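Long-range contacts in UDP-N-acetylglucosamine 2-epimerase (Methanocaldococcus jannaschii, PDB 4NES), which probably catalyses the reversible epimerisation at C-2 of UDP-N-acetylglucosamine to UDP-N-acetylmannosamine, working as a homodimer: residues G94-L100 with N132-T136; G119-R125 with N153-E157; D200-L206 with K234-S239. All coordinates share one frame; numbering follows the deposited sequence.

Contact 1: residues G94-L100 with N132-T136. With UD1 (uridine-diphosphate-N-acetylglucosamine), chain B.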
loop_
_atom_site.group_PDB
_atom_site.type_symbol
_atom_site.label_atom_id
_atom_site.label_comp_id
_atom_site.label_asym_id
_atom_site.label_seq_id
_atom_site.Cartn_x
_atom_site.Cartn_y
_atom_site.Cartn_z
ATOM N N GLY A 94 -11.739 4.899 -6.941
ATOM C CA GLY A 94 -11.650 3.552 -7.481
ATOM C C GLY A 94 -10.383 2.778 -7.150
ATOM O O GLY A 94 -9.945 2.700 -5.995
ATOM N N ASP A 95 -9.793 2.180 -8.179
ATOM C CA ASP A 95 -8.813 1.129 -7.936
ATOM C C ASP A 95 -7.693 1.010 -8.982
ATOM O O ASP A 95 -7.070 -0.051 -9.122
ATOM C CB ASP A 95 -9.550 -0.204 -7.795
ATOM C CG ASP A 95 -10.429 -0.504 -8.984
ATOM O OD1 ASP A 95 -10.203 0.081 -10.063
ATOM O OD2 ASP A 95 -11.361 -1.320 -8.845
ATOM N N THR A 96 -7.407 2.083 -9.697
ATOM C CA THR A 96 -6.346 2.061 -10.696
ATOM C C THR A 96 -5.004 2.349 -10.034
ATOM O O THR A 96 -4.948 2.733 -8.865
ATOM C CB THR A 96 -6.608 3.102 -11.792
ATOM O OG1 THR A 96 -6.521 4.410 -11.212
ATOM C CG2 THR A 96 -7.997 2.909 -12.392
ATOM N N ASN A 97 -3.918 2.182 -10.783
ATOM C CA ASN A 97 -2.603 2.537 -10.250
ATOM C C ASN A 97 -2.514 4.016 -9.865
ATOM O O ASN A 97 -1.824 4.368 -8.913
ATOM C CB ASN A 97 -1.482 2.170 -11.222
ATOM C CG ASN A 97 -1.214 0.683 -11.266
ATOM O OD1 ASN A 97 -1.733 -0.087 -10.454
ATOM N ND2 ASN A 97 -0.383 0.266 -12.217
ATOM N N THR A 98 -3.229 4.869 -10.596
ATOM C CA THR A 98 -3.290 6.282 -10.266
ATOM C C THR A 98 -3.843 6.502 -8.859
ATOM O O THR A 98 -3.324 7.328 -8.104
ATOM C CB THR A 98 -4.145 7.036 -11.289
ATOM O OG1 THR A 98 -3.426 7.110 -12.530
ATOM C CG2 THR A 98 -4.449 8.440 -10.794
ATOM N N VAL A 99 -4.882 5.747 -8.500
ATOM C CA VAL A 99 -5.506 5.862 -7.185
ATOM C C VAL A 99 -4.512 5.513 -6.080
ATOM O O VAL A 99 -4.353 6.255 -5.107
ATOM C CB VAL A 99 -6.730 4.935 -7.082
ATOM C CG1 VAL A 99 -7.260 4.876 -5.654
ATOM C CG2 VAL A 99 -7.800 5.390 -8.051
ATOM N N LEU A 100 -3.846 4.376 -6.228
ATOM C CA LEU A 100 -2.878 3.954 -5.227
ATOM C C LEU A 100 -1.745 4.962 -5.097
ATOM O O LEU A 100 -1.362 5.326 -3.991
ATOM C CB LEU A 100 -2.315 2.577 -5.566
ATOM C CG LEU A 100 -1.211 2.103 -4.621
ATOM C CD1 LEU A 100 -1.761 1.932 -3.215
ATOM C CD2 LEU A 100 -0.572 0.794 -5.119
ATOM N N ASN A 132 -4.811 -2.524 -5.250
ATOM C CA ASN A 132 -4.890 -1.070 -5.207
ATOM C C ASN A 132 -5.970 -0.592 -4.254
ATOM O O ASN A 132 -5.770 0.336 -3.468
ATOM C CB ASN A 132 -5.154 -0.499 -6.599
ATOM C CG ASN A 132 -3.954 -0.609 -7.515
ATOM O OD1 ASN A 132 -2.820 -0.763 -7.051
ATOM N ND2 ASN A 132 -4.194 -0.536 -8.829
ATOM N N ARG A 133 -7.131 -1.225 -4.325
ATOM C CA ARG A 133 -8.252 -0.771 -3.522
ATOM C C ARG A 133 -8.056 -1.082 -2.041
ATOM O O ARG A 133 -8.358 -0.245 -1.199
ATOM C CB ARG A 133 -9.557 -1.379 -4.029
ATOM C CG ARG A 133 -10.804 -0.609 -3.616
ATOM C CD ARG A 133 -12.087 -1.315 -4.064
ATOM N NE ARG A 133 -12.036 -1.741 -5.463
ATOM C CZ ARG A 133 -11.757 -2.985 -5.853
ATOM N NH1 ARG A 133 -11.529 -3.926 -4.946
ATOM N NH2 ARG A 133 -11.715 -3.302 -7.144
ATOM N N VAL A 134 -7.566 -2.276 -1.731
ATOM C CA VAL A 134 -7.314 -2.654 -0.342
ATOM C C VAL A 134 -6.281 -1.716 0.286
ATOM O O VAL A 134 -6.511 -1.165 1.365
ATOM C CB VAL A 134 -6.851 -4.118 -0.214
ATOM C CG1 VAL A 134 -6.364 -4.414 1.210
ATOM C CG2 VAL A 134 -7.965 -5.083 -0.591
ATOM N N LEU A 135 -5.169 -1.499 -0.404
ATOM C CA LEU A 135 -4.123 -0.638 0.138
ATOM C C LEU A 135 -4.620 0.789 0.330
ATOM O O LEU A 135 -4.412 1.407 1.377
ATOM C CB LEU A 135 -2.891 -0.658 -0.766
ATOM C CG LEU A 135 -2.197 -2.018 -0.863
ATOM C CD1 LEU A 135 -0.911 -1.880 -1.655
ATOM C CD2 LEU A 135 -1.910 -2.602 0.507
ATOM N N THR A 136 -5.326 1.304 -0.675
ATOM C CA THR A 136 -5.855 2.657 -0.597
ATOM C C THR A 136 -6.824 2.799 0.573
ATOM O O THR A 136 -6.770 3.797 1.309
ATOM C CB THR A 136 -6.549 3.049 -1.907
ATOM O OG1 THR A 136 -5.579 3.076 -2.963
ATOM C CG2 THR A 136 -7.173 4.421 -1.788
HETATM C "C1'" UD1 B . -6.482 0.531 -16.399
HETATM C "C2'" UD1 B . -6.727 0.098 -14.986
HETATM C "C3'" UD1 B . -7.958 -0.662 -14.868
HETATM C "C4'" UD1 B . -9.125 0.028 -15.432
HETATM C "C5'" UD1 B . -8.829 0.519 -16.826
HETATM C "C6'" UD1 B . -9.899 1.393 -17.362
HETATM C "C7'" UD1 B . -4.571 -0.293 -13.652
HETATM C "C8'" UD1 B . -3.507 -1.275 -13.260
HETATM N "N2'" UD1 B . -5.613 -0.772 -14.531
HETATM O "O1'" UD1 B . -6.323 -0.590 -17.192
HETATM O "O3'" UD1 B . -8.199 -0.966 -13.483
HETATM O "O4'" UD1 B . -10.255 -0.829 -15.464
HETATM O "O5'" UD1 B . -7.636 1.297 -16.848
HETATM O "O6'" UD1 B . -10.073 1.321 -18.728
HETATM O "O7'" UD1 B . -4.544 0.869 -13.239
HETATM N N1 UD1 B . -3.559 2.131 -23.824
HETATM C C2 UD1 B . -3.675 2.944 -24.876
HETATM N N3 UD1 B . -4.139 4.183 -24.724
HETATM C C4 UD1 B . -4.486 4.650 -23.516
HETATM C C5 UD1 B . -4.380 3.830 -22.402
HETATM C C6 UD1 B . -3.907 2.540 -22.581
HETATM O O2 UD1 B . -3.370 2.562 -25.989
HETATM O O4 UD1 B . -4.956 5.923 -23.382
HETATM C C1B UD1 B . -3.062 0.743 -23.977
HETATM C C2B UD1 B . -1.593 0.610 -23.955
HETATM O "O2'" UD1 B . -1.200 -0.417 -24.831
HETATM C C3B UD1 B . -1.315 0.227 -22.590
HETATM C C4B UD1 B . -2.466 -0.657 -22.276
HETATM O O4B UD1 B . -3.581 -0.100 -22.946
HETATM O O3B UD1 B . -0.075 -0.408 -22.397
HETATM C C5B UD1 B . -2.755 -0.734 -20.820
HETATM O O5B UD1 B . -2.901 0.504 -20.172
HETATM P PA UD1 B . -2.950 0.577 -18.622
HETATM O O1A UD1 B . -1.667 0.029 -18.075
HETATM O O2A UD1 B . -3.183 1.996 -18.219
HETATM O O3A UD1 B . -4.079 -0.378 -18.111
HETATM P PB UD1 B . -5.593 -0.526 -18.589
HETATM O O1B UD1 B . -5.736 -1.870 -19.224
HETATM O O2B UD1 B . -6.026 0.661 -19.405
#
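Asn132 ND2 spends both of its hydrogens on the segment 94-100. One goes to Asp95 O at 2.9 Å, the other to Asn97 OD1 at 3.0 Å, and both acceptors lie close to the plane of the Asn132 amide, although Asp95 O is approached from well above its own carbonyl plane. The Asn97 and Asn132 amides are turned 76° apart. Next to them Arg133 NH2 forms a salt bridge with Asp95 OD2 at 2.6 Å on the anti side of the carboxylate; CG of Asp95 sits between its backbone N and carbonyl carbon (chi1 55°), which lays the acid alongside the arginine. Leu100 CD1 packs on Leu135 CB at 3.7 Å. These residues join the start of helix 97-108 to helix 128-138 in the N-terminal Rossmann-like domain of a GT-B fold, where the turn after strand 89-93 faces the ligand: Asn97 N donates to O7' of the UDP-GlcNAc acetamide at 2.9 Å. Thr96 is the N-cap, its OG1 accepting a weak bond from Val99 N while also hydrogen-bonded to Glu12. Farther out, Lys108 of the second subunit binds Asn97 OD1 and Asn132 OD1, and Glu130 pairs with Arg133 NH1. An alanine in place of Asn132 is likely to leave Asp95 O and Asn97 OD1 each short of a donor and that lysine short of an acceptor, with the turn that carries the acetamide contact less firmly fixed.

Contact 2: residues G119-R125 with N153-E157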
loop_
_atom_site.group_PDB
_atom_site.type_symbol
_atom_site.label_atom_id
_atom_site.label_comp_id
_atom_site.label_asym_id
_atom_site.label_seq_id
_atom_site.Cartn_x
_atom_site.Cartn_y
_atom_site.Cartn_z
ATOM N N GLY A 119 -14.089 0.077 -0.272
ATOM C CA GLY A 119 -14.600 -1.115 0.373
ATOM C C GLY A 119 -15.057 -2.225 -0.548
ATOM O O GLY A 119 -15.479 -3.279 -0.078
ATOM N N LEU A 120 -15.012 -2.004 -1.858
ATOM C CA LEU A 120 -15.373 -3.070 -2.789
ATOM C C LEU A 120 -14.328 -4.185 -2.691
ATOM O O LEU A 120 -13.124 -3.915 -2.602
ATOM C CB LEU A 120 -15.459 -2.556 -4.223
ATOM C CG LEU A 120 -16.671 -1.707 -4.616
ATOM C CD1 LEU A 120 -16.763 -0.438 -3.815
ATOM C CD2 LEU A 120 -16.600 -1.384 -6.104
ATOM N N ARG A 121 -14.779 -5.437 -2.680
ATOM C CA ARG A 121 -13.855 -6.571 -2.611
ATOM C C ARG A 121 -14.290 -7.705 -3.528
ATOM O O ARG A 121 -15.441 -8.145 -3.477
ATOM C CB ARG A 121 -13.747 -7.107 -1.176
ATOM C CG ARG A 121 -13.233 -6.110 -0.127
ATOM C CD ARG A 121 -11.737 -5.845 -0.307
ATOM N NE ARG A 121 -11.219 -4.950 0.723
ATOM C CZ ARG A 121 -11.143 -3.628 0.606
ATOM N NH1 ARG A 121 -11.548 -3.020 -0.506
ATOM N NH2 ARG A 121 -10.654 -2.910 1.611
ATOM N N SER A 122 -13.358 -8.183 -4.343
ATOM C CA SER A 122 -13.546 -9.419 -5.101
ATOM C C SER A 122 -12.942 -10.596 -4.336
ATOM O O SER A 122 -13.273 -11.752 -4.605
ATOM C CB SER A 122 -12.855 -9.310 -6.454
ATOM O OG SER A 122 -11.449 -9.312 -6.265
ATOM N N PHE A 123 -12.040 -10.292 -3.401
ATOM C CA PHE A 123 -11.271 -11.297 -2.654
ATOM C C PHE A 123 -10.388 -12.146 -3.557
ATOM O O PHE A 123 -10.008 -13.270 -3.220
ATOM C CB PHE A 123 -12.182 -12.136 -1.754
ATOM C CG PHE A 123 -12.986 -11.305 -0.804
ATOM C CD1 PHE A 123 -12.367 -10.627 0.234
ATOM C CD2 PHE A 123 -14.352 -11.168 -0.970
ATOM C CE1 PHE A 123 -13.106 -9.841 1.103
ATOM C CE2 PHE A 123 -15.099 -10.382 -0.107
ATOM C CZ PHE A 123 -14.468 -9.723 0.937
ATOM N N ASP A 124 -10.071 -11.576 -4.709
ATOM C CA ASP A 124 -9.067 -12.096 -5.611
ATOM C C ASP A 124 -7.890 -11.154 -5.416
ATOM O O ASP A 124 -7.476 -10.481 -6.361
ATOM C CB ASP A 124 -9.579 -11.985 -7.049
ATOM C CG ASP A 124 -8.766 -12.798 -8.040
ATOM O OD1 ASP A 124 -7.663 -13.270 -7.691
ATOM O OD2 ASP A 124 -9.245 -12.960 -9.182
ATOM N N ARG A 125 -7.357 -11.095 -4.192
ATOM C CA ARG A 125 -6.304 -10.127 -3.850
ATOM C C ARG A 125 -5.003 -10.377 -4.627
ATOM O O ARG A 125 -3.958 -9.793 -4.332
ATOM C CB ARG A 125 -6.072 -10.036 -2.328
ATOM C CG ARG A 125 -5.595 -8.653 -1.852
ATOM C CD ARG A 125 -5.467 -8.525 -0.322
ATOM N NE ARG A 125 -6.749 -8.242 0.329
ATOM C CZ ARG A 125 -6.897 -7.965 1.623
ATOM N NH1 ARG A 125 -5.837 -7.924 2.428
ATOM N NH2 ARG A 125 -8.111 -7.725 2.112
ATOM N N ASN A 153 -17.262 -4.886 4.585
ATOM C CA ASN A 153 -15.915 -5.285 4.167
ATOM C C ASN A 153 -14.842 -4.481 4.888
ATOM O O ASN A 153 -13.839 -5.036 5.368
ATOM C CB ASN A 153 -15.742 -5.114 2.659
ATOM C CG ASN A 153 -16.491 -6.150 1.866
ATOM O OD1 ASN A 153 -16.892 -7.197 2.392
ATOM N ND2 ASN A 153 -16.664 -5.883 0.582
ATOM N N LEU A 154 -15.044 -3.171 4.965
ATOM C CA LEU A 154 -14.098 -2.296 5.632
ATOM C C LEU A 154 -14.028 -2.571 7.133
ATOM O O LEU A 154 -12.936 -2.636 7.706
ATOM C CB LEU A 154 -14.471 -0.838 5.375
ATOM C CG LEU A 154 -14.364 -0.457 3.900
ATOM C CD1 LEU A 154 -15.103 0.826 3.595
ATOM C CD2 LEU A 154 -12.899 -0.320 3.500
ATOM N N LEU A 155 -15.178 -2.752 7.773
ATOM C CA LEU A 155 -15.216 -3.045 9.209
ATOM C C LEU A 155 -14.485 -4.352 9.532
ATOM O O LEU A 155 -13.775 -4.445 10.537
ATOM C CB LEU A 155 -16.655 -3.096 9.728
ATOM C CG LEU A 155 -17.408 -1.766 9.730
ATOM C CD1 LEU A 155 -18.868 -1.990 10.086
ATOM C CD2 LEU A 155 -16.756 -0.766 10.684
ATOM N N ARG A 156 -14.631 -5.343 8.656
ATOM C CA ARG A 156 -13.992 -6.646 8.832
ATOM C C ARG A 156 -12.468 -6.555 8.722
ATOM O O ARG A 156 -11.744 -7.429 9.217
ATOM C CB ARG A 156 -14.538 -7.634 7.796
ATOM C CG ARG A 156 -14.267 -9.087 8.117
ATOM C CD ARG A 156 -14.294 -9.946 6.863
ATOM N NE ARG A 156 -13.144 -10.846 6.817
ATOM C CZ ARG A 156 -12.095 -10.683 6.018
ATOM N NH1 ARG A 156 -12.046 -9.664 5.169
ATOM N NH2 ARG A 156 -11.097 -11.554 6.053
ATOM N N GLU A 157 -11.974 -5.503 8.077
ATOM C CA GLU A 157 -10.537 -5.254 7.992
ATOM C C GLU A 157 -10.073 -4.250 9.046
ATOM O O GLU A 157 -8.966 -3.711 8.961
ATOM C CB GLU A 157 -10.142 -4.804 6.580
ATOM C CG GLU A 157 -10.397 -5.877 5.534
ATOM C CD GLU A 157 -10.147 -5.415 4.112
ATOM O OE1 GLU A 157 -9.552 -4.333 3.908
ATOM O OE2 GLU A 157 -10.546 -6.157 3.186
HETATM O O HOH W 1 -17.574 -7.779 -1.583
#
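The loop that leads from strand 112-116 to helix 128-138 is fastened here to the C-terminal end of helix 148-156, within the N-terminal Rossmann-like domain. Arg121 and Glu157 approach from opposite directions and form a side-on, bidentate salt bridge: Arg121 NE reaches Glu157 OE2 at 2.8 Å and Arg121 NH2 reaches Glu157 OE1 at 2.9 Å. Both N-H...O angles are 172°, and both oxygens lie in the guanidinium plane and are met on their syn sides. Because the two planes are 32° apart, the nitrogens stand somewhat out of the carboxylate plane. A bend at chi2 of Arg121 (-72°) turns its guanidinium toward the acid, which arrives on a chain extended beyond CG. Arg125 NH2 adds a salt bridge to Glu157 OE2 at 3.1 Å, its guanidinium turned steeply against the carboxylate.

At the other end Asn153 ND2 donates to Gly119 O at 2.9 Å, nearly in line with the carbonyl bond and in the amide's own plane. The same nitrogen donates a second hydrogen bond to a water, which donates in turn to Arg121 O. Leu154 CG rests 3.6 Å from Gly119 CA, where a side chain on the glycine would collide with Leu154 CD1. Phe123 brings the edge of its ring to Asn153, with CZ 3.8 Å from OD1, and takes Arg121 CB over one face.

Asp137 pairs with Arg121 NH1, and His138 binds Glu157 OE1. Glu157 thus has two arginines and a histidine about it, surroundings likely to favour its ionised form, while Arg121, paired with both Glu157 and Asp137, probably has its charge balanced by two acids, and the bonds to three of its nitrogens restrain it from turning.

Contact 3: residues D200-L206 with K234-S239. With UDP (uridine-5'-diphosphate), chain C.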
loop_
_atom_site.group_PDB
_atom_site.type_symbol
_atom_site.label_atom_id
_atom_site.label_comp_id
_atom_site.label_asym_id
_atom_site.label_seq_id
_atom_site.Cartn_x
_atom_site.Cartn_y
_atom_site.Cartn_z
ATOM N N ASP A 200 -31.834 -5.938 -32.374
ATOM C CA ASP A 200 -31.417 -6.905 -31.358
ATOM C C ASP A 200 -29.909 -7.140 -31.386
ATOM O O ASP A 200 -29.366 -7.630 -32.379
ATOM C CB ASP A 200 -32.136 -8.239 -31.564
ATOM C CG ASP A 200 -33.449 -8.326 -30.810
ATOM O OD1 ASP A 200 -33.984 -7.274 -30.397
ATOM O OD2 ASP A 200 -33.950 -9.458 -30.635
ATOM N N TYR A 201 -29.223 -6.793 -30.300
ATOM C CA TYR A 201 -27.790 -7.054 -30.219
ATOM C C TYR A 201 -27.345 -7.296 -28.787
ATOM O O TYR A 201 -28.042 -6.927 -27.844
ATOM C CB TYR A 201 -26.981 -5.898 -30.816
ATOM C CG TYR A 201 -27.157 -4.583 -30.079
ATOM C CD1 TYR A 201 -28.160 -3.697 -30.435
ATOM C CD2 TYR A 201 -26.315 -4.231 -29.028
ATOM C CE1 TYR A 201 -28.332 -2.490 -29.770
ATOM C CE2 TYR A 201 -26.482 -3.027 -28.349
ATOM C CZ TYR A 201 -27.492 -2.162 -28.728
ATOM O OH TYR A 201 -27.684 -0.959 -28.084
ATOM N N PHE A 202 -26.194 -7.944 -28.632
ATOM C CA PHE A 202 -25.532 -8.028 -27.336
ATOM C C PHE A 202 -24.368 -7.050 -27.380
ATOM O O PHE A 202 -23.704 -6.918 -28.407
ATOM C CB PHE A 202 -24.978 -9.428 -27.063
ATOM C CG PHE A 202 -26.026 -10.512 -26.938
ATOM C CD1 PHE A 202 -27.377 -10.210 -26.848
ATOM C CD2 PHE A 202 -25.632 -11.844 -26.887
ATOM C CE1 PHE A 202 -28.324 -11.222 -26.735
ATOM C CE2 PHE A 202 -26.572 -12.861 -26.764
ATOM C CZ PHE A 202 -27.914 -12.552 -26.687
ATOM N N LEU A 203 -24.126 -6.364 -26.268
ATOM C CA LEU A 203 -23.004 -5.440 -26.166
ATOM C C LEU A 203 -21.870 -6.081 -25.372
ATOM O O LEU A 203 -22.094 -6.610 -24.279
ATOM C CB LEU A 203 -23.466 -4.159 -25.467
ATOM C CG LEU A 203 -22.447 -3.028 -25.311
ATOM C CD1 LEU A 203 -22.008 -2.452 -26.658
ATOM C CD2 LEU A 203 -23.019 -1.943 -24.427
ATOM N N LEU A 204 -20.655 -6.029 -25.911
ATOM C CA LEU A 204 -19.502 -6.652 -25.274
ATOM C C LEU A 204 -18.373 -5.661 -25.002
ATOM O O LEU A 204 -18.014 -4.877 -25.878
ATOM C CB LEU A 204 -18.977 -7.776 -26.174
ATOM C CG LEU A 204 -17.663 -8.468 -25.798
ATOM C CD1 LEU A 204 -17.793 -9.275 -24.518
ATOM C CD2 LEU A 204 -17.196 -9.356 -26.960
ATOM N N THR A 205 -17.821 -5.699 -23.789
ATOM C CA THR A 205 -16.519 -5.085 -23.516
ATOM C C THR A 205 -15.675 -6.074 -22.732
ATOM O O THR A 205 -16.208 -6.849 -21.951
ATOM C CB THR A 205 -16.589 -3.728 -22.747
ATOM O OG1 THR A 205 -16.880 -3.954 -21.357
ATOM C CG2 THR A 205 -17.597 -2.758 -23.375
ATOM N N LEU A 206 -14.364 -6.054 -22.943
ATOM C CA LEU A 206 -13.474 -6.996 -22.285
ATOM C C LEU A 206 -12.100 -6.373 -22.172
ATOM O O LEU A 206 -11.492 -6.056 -23.198
ATOM C CB LEU A 206 -13.367 -8.289 -23.111
ATOM C CG LEU A 206 -12.678 -9.466 -22.413
ATOM C CD1 LEU A 206 -13.655 -10.133 -21.458
ATOM C CD2 LEU A 206 -12.143 -10.472 -23.421
ATOM N N LYS A 234 -27.333 -14.091 -32.779
ATOM C CA LYS A 234 -27.330 -12.730 -32.269
ATOM C C LYS A 234 -26.125 -11.939 -32.751
ATOM O O LYS A 234 -25.009 -12.459 -32.803
ATOM C CB LYS A 234 -27.335 -12.757 -30.742
ATOM C CG LYS A 234 -28.359 -11.836 -30.131
ATOM C CD LYS A 234 -29.760 -12.185 -30.595
ATOM C CE LYS A 234 -30.547 -12.935 -29.541
ATOM N NZ LYS A 234 -32.006 -12.649 -29.672
ATOM N N ALA A 235 -26.353 -10.679 -33.107
ATOM C CA ALA A 235 -25.256 -9.788 -33.456
ATOM C C ALA A 235 -24.603 -9.271 -32.182
ATOM O O ALA A 235 -25.279 -9.054 -31.174
ATOM C CB ALA A 235 -25.744 -8.635 -34.300
ATOM N N ILE A 236 -23.288 -9.078 -32.234
ATOM C CA ILE A 236 -22.530 -8.562 -31.104
ATOM C C ILE A 236 -21.907 -7.232 -31.502
ATOM O O ILE A 236 -21.335 -7.115 -32.591
ATOM C CB ILE A 236 -21.374 -9.509 -30.744
ATOM C CG1 ILE A 236 -21.862 -10.957 -30.609
ATOM C CG2 ILE A 236 -20.662 -9.044 -29.488
ATOM C CD1 ILE A 236 -22.797 -11.196 -29.445
ATOM N N ILE A 237 -22.035 -6.229 -30.640
ATOM C CA ILE A 237 -21.285 -4.987 -30.791
ATOM C C ILE A 237 -20.187 -4.983 -29.733
ATOM O O ILE A 237 -20.473 -5.068 -28.538
ATOM C CB ILE A 237 -22.184 -3.749 -30.629
ATOM C CG1 ILE A 237 -23.270 -3.748 -31.708
ATOM C CG2 ILE A 237 -21.358 -2.469 -30.714
ATOM C CD1 ILE A 237 -24.265 -2.600 -31.596
ATOM N N PHE A 238 -18.938 -4.898 -30.177
ATOM C CA PHE A 238 -17.778 -5.031 -29.295
ATOM C C PHE A 238 -17.005 -3.716 -29.299
ATOM O O PHE A 238 -16.356 -3.374 -30.292
ATOM C CB PHE A 238 -16.907 -6.186 -29.824
ATOM C CG PHE A 238 -15.677 -6.512 -28.990
ATOM C CD1 PHE A 238 -15.521 -6.061 -27.691
ATOM C CD2 PHE A 238 -14.676 -7.309 -29.541
ATOM C CE1 PHE A 238 -14.383 -6.380 -26.960
ATOM C CE2 PHE A 238 -13.539 -7.633 -28.819
ATOM C CZ PHE A 238 -13.391 -7.172 -27.523
ATOM N N SER A 239 -17.099 -2.963 -28.205
ATOM C CA SER A 239 -16.247 -1.787 -28.017
ATOM C C SER A 239 -14.924 -2.276 -27.452
ATOM O O SER A 239 -14.888 -2.799 -26.336
ATOM C CB SER A 239 -16.883 -0.789 -27.051
ATOM O OG SER A 239 -15.960 0.235 -26.720
HETATM N N1 UDP C . -17.406 3.374 -21.369
HETATM C C2 UDP C . -17.494 4.339 -22.315
HETATM N N3 UDP C . -17.244 4.035 -23.607
HETATM C C4 UDP C . -16.900 2.791 -24.005
HETATM C C5 UDP C . -16.796 1.767 -23.054
HETATM C C6 UDP C . -17.052 2.104 -21.720
HETATM O O2 UDP C . -17.804 5.491 -22.004
HETATM O O4 UDP C . -16.645 2.534 -25.349
HETATM C "C1'" UDP C . -17.620 3.652 -19.937
HETATM C "C2'" UDP C . -18.663 2.939 -19.252
HETATM O "O2'" UDP C . -19.920 3.515 -19.525
HETATM C "C3'" UDP C . -18.246 3.006 -17.845
HETATM C "C4'" UDP C . -16.794 3.087 -17.910
HETATM O "O4'" UDP C . -16.440 3.217 -19.264
HETATM O "O3'" UDP C . -18.742 4.120 -17.155
HETATM C "C5'" UDP C . -16.101 1.869 -17.399
HETATM O "O5'" UDP C . -14.710 1.934 -17.596
HETATM P PA UDP C . -13.825 0.647 -17.863
HETATM O O1A UDP C . -12.741 1.026 -18.850
HETATM O O2A UDP C . -14.710 -0.470 -18.373
HETATM O O3A UDP C . -13.097 0.262 -16.518
HETATM P PB UDP C . -13.548 -0.412 -15.176
HETATM O O1B UDP C . -14.923 0.100 -14.773
HETATM O O2B UDP C . -13.524 -1.908 -15.352
HETATM O O3B UDP C . -12.473 0.032 -14.223
HETATM O O HOH W 2 -29.175 -9.835 -33.783
HETATM O O HOH W 3 -13.287 -3.796 -24.451
#
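Ile237 CD1 sits over one face of the Tyr201 ring, 3.8 Å from its centroid, a CH-pi contact. The first torsion of Tyr201 (chi1 63°) tucks the ring back over its own backbone and helps bring it beside Ile237. Leu203 CD1 and Ile237 CG2 continue the apolar packing on that side of the sheet. On the other side Leu204 CD2 lies over the Phe238 ring, 3.9 Å from its centroid, and Ile236 CD1 touches Phe202 CB. Strands 201-205 and 235-239 are parallel neighbours in the central sheet of the C-terminal Rossmann-like domain, joined by a beta-alpha-beta crossover through helix 215-232. Their axes approach to 4.6 Å at an angle of 26°. Four backbone bonds alternate between them: Phe202 N to Ala235 O, Ile237 N to Phe202 O, Leu204 N to Ile237 O, and Ser239 N to Leu204 O, the last more bent at 137°. At the outer end Lys234 CG lies 3.6 Å from the centroid of the Phe202 ring, over its face. The amine continues to Glu282, its stronger partner, and keeps a long ion pair with Asp200. Water links Asp200 O to Ala235 N there, and another water links Leu206 N to Ser239 O at the opposite end. At this second end Ser239 OG donates to O4 of the UDP uracil at 2.8 Å.

Contacts 1 and 2 belong to the N-terminal domain and touch each other: Arg133 packs against Arg121, and Val134 against both Arg121 and Arg125. Their segments alternate along the chain, and both involve helix 128-138, which supplies one side of contact 1 and outside partners to contact 2. Contact 3 lies in the other domain, on the opposite side of the chain's centre from contact 1, their centres about 29 Å apart. Contacts 1 and 3 are buried; contact 2 is partly exposed. Side-chain amide and ionic bonds dominate the first two, whereas backbone bonds and CH-pi packing dominate the third. Contacts 1 and 3 each reach a nucleotide ligand; 1 and 2 also touch the second subunit.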